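Local coordinates for hypothetical protein Atu1826 (Agrobacterium tumefaciens, PDB 2I3D) that is of unknown function but is probably an alpha/beta hydrolase related to the S15 family of X-Pro dipeptidyl-peptidases, at residues 113-118 with 141-146. Sequence-based numbering, arbitrary orientation. Where two conformers were deposited one is given.
Sequences WVQSLH and MRRPEI
Gln115, in the last turn of helix 101-117, faces Glu145 in the type I beta turn from Arg143 to Ile146 across a backbone gap of 10.8 Å between their CA atoms, so long side chains do all the bridging. The Gln115 chain runs extended beyond CG (chi2 176°) and carries its amide out to meet Arg143 and Glu145, which approach from the opposite direction. Its NE2 gives a nearly straight hydrogen bond of 2.9 Å to Glu145 OE2, which lies in the plane of the amide and is met on its anti side. The syn side of the same oxygen is taken by Arg143 NE, also at 2.9 Å, in a salt bridge within the turn. Both donors stand somewhat out of the carboxylate plane, Arg143 NE by 27°. Glu145 OE2 is thus gripped by two donors. The second amide atom, Gln115 OE1, accepts a weak, bent bond of 3.0 Å from Arg143 NH1, near the guanidinium plane, although the amide and guanidinium planes are turned 42° apart. With both ends of the amide engaged, its rotation is probably fixed. In the alpha/beta hydrolase fold, this contact joins the C-terminal end of one helix to the link between the next helix, 131-142, and strand 146-152, at the surface. Arg143 reaches it with a chain bent at chi2 and chi3, touching Ala108 and Leu111 of helix 101-117. There NH1 also forms a salt bridge with Asp112, so the guanidinium pairs with two carboxylates, which probably balance its charge. Leu111 also touches the side chain of Glu145, while Gln115 rests on Ile49 of strand 49-53.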
# COMPACT_ATOMS: atom_id res chain seq x y z
N TRP B 113 8.55 16.75 -18.15
CA TRP B 113 8.65 15.63 -19.07
C TRP B 113 7.31 15.34 -19.76
O TRP B 113 7.26 15.25 -21.02
CB TRP B 113 9.17 14.41 -18.35
CG TRP B 113 9.29 13.20 -19.19
CD1 TRP B 113 10.33 12.88 -20.03
CD2 TRP B 113 8.36 12.13 -19.28
NE1 TRP B 113 10.09 11.66 -20.62
CE2 TRP B 113 8.89 11.18 -20.19
CE3 TRP B 113 7.12 11.87 -18.67
CZ2 TRP B 113 8.23 9.99 -20.50
CZ3 TRP B 113 6.46 10.68 -18.99
CH2 TRP B 113 7.01 9.76 -19.90
N VAL B 114 6.22 15.22 -18.99
CA VAL B 114 4.90 14.95 -19.58
C VAL B 114 4.51 16.11 -20.49
O VAL B 114 4.02 15.91 -21.61
CB VAL B 114 3.77 14.67 -18.53
CG1 VAL B 114 2.46 14.22 -19.23
CG2 VAL B 114 4.19 13.64 -17.57
N GLN B 115 4.76 17.33 -20.04
CA GLN B 115 4.45 18.49 -20.86
C GLN B 115 5.27 18.58 -22.15
O GLN B 115 4.78 19.09 -23.16
CB GLN B 115 4.59 19.76 -20.03
CG GLN B 115 3.44 19.97 -19.06
CD GLN B 115 3.64 21.19 -18.16
OE1 GLN B 115 4.74 21.78 -18.12
NE2 GLN B 115 2.59 21.58 -17.46
N SER B 116 6.51 18.10 -22.13
CA SER B 116 7.33 18.03 -23.36
C SER B 116 6.68 17.09 -24.39
O SER B 116 6.76 17.34 -25.60
CB SER B 116 8.81 17.67 -23.06
OG SER B 116 9.02 16.28 -22.76
N LEU B 117 6.02 16.03 -23.91
CA LEU B 117 5.33 15.07 -24.79
C LEU B 117 3.93 15.54 -25.18
O LEU B 117 3.37 15.07 -26.19
CB LEU B 117 5.24 13.68 -24.15
CG LEU B 117 6.53 12.99 -23.70
CD1 LEU B 117 6.19 11.54 -23.27
CD2 LEU B 117 7.60 12.98 -24.77
N HIS B 118 3.36 16.44 -24.38
CA HIS B 118 2.02 16.98 -24.59
C HIS B 118 2.03 18.49 -24.54
O HIS B 118 1.46 19.09 -23.62
CB HIS B 118 1.02 16.39 -23.56
CG HIS B 118 0.86 14.90 -23.70
ND1 HIS B 118 1.71 13.99 -23.11
CD2 HIS B 118 0.00 14.17 -24.45
CE1 HIS B 118 1.37 12.76 -23.46
NE2 HIS B 118 0.33 12.85 -24.27
N MSE B 141 1.83 25.58 -5.98
CA MSE B 141 2.22 26.97 -5.72
C MSE B 141 3.15 27.52 -6.82
O MSE B 141 3.03 28.70 -7.19
CB MSE B 141 2.87 27.05 -4.32
CG MSE B 141 2.91 28.42 -3.70
SE MSE B 141 1.11 29.17 -3.39
CE MSE B 141 1.81 30.99 -3.28
N ARG B 142 4.02 26.67 -7.38
CA ARG B 142 5.01 27.08 -8.39
C ARG B 142 4.53 27.09 -9.83
O ARG B 142 5.17 27.69 -10.71
CB ARG B 142 6.20 26.13 -8.34
CG ARG B 142 6.89 26.09 -7.02
CD ARG B 142 8.31 25.64 -7.20
NE ARG B 142 9.14 26.25 -6.17
CZ ARG B 142 10.39 25.88 -5.92
NH1 ARG B 142 10.94 24.89 -6.61
NH2 ARG B 142 11.08 26.50 -4.96
N ARG B 143 3.44 26.38 -10.12
CA ARG B 143 3.09 26.10 -11.48
C ARG B 143 1.68 26.60 -11.78
O ARG B 143 0.69 25.93 -11.43
CB ARG B 143 3.19 24.59 -11.77
CG ARG B 143 4.61 24.02 -11.59
CD ARG B 143 5.54 24.53 -12.70
NE ARG B 143 5.41 23.71 -13.89
CZ ARG B 143 6.32 22.86 -14.35
NH1 ARG B 143 6.06 22.17 -15.44
NH2 ARG B 143 7.49 22.71 -13.73
N PRO B 144 1.58 27.78 -12.46
CA PRO B 144 0.26 28.40 -12.66
C PRO B 144 -0.71 27.52 -13.47
O PRO B 144 -1.91 27.73 -13.38
CB PRO B 144 0.59 29.72 -13.42
CG PRO B 144 1.94 29.54 -13.95
CD PRO B 144 2.67 28.58 -13.06
N GLU B 145 -0.21 26.57 -14.24
CA GLU B 145 -1.08 25.75 -15.06
C GLU B 145 -1.87 24.71 -14.22
O GLU B 145 -2.80 24.04 -14.74
CB GLU B 145 -0.31 25.07 -16.23
CG GLU B 145 0.70 24.00 -15.79
CD GLU B 145 2.11 24.53 -15.44
OE1 GLU B 145 2.27 25.68 -15.00
OE2 GLU B 145 3.08 23.77 -15.59
N ILE B 146 -1.51 24.60 -12.94
CA ILE B 146 -2.14 23.59 -12.07
C ILE B 146 -3.44 24.15 -11.52
O ILE B 146 -3.41 25.02 -10.65
CB ILE B 146 -1.22 23.11 -10.97
CG1 ILE B 146 -0.03 22.34 -11.60
CG2 ILE B 146 -2.00 22.14 -10.07
CD1 ILE B 146 0.99 21.78 -10.62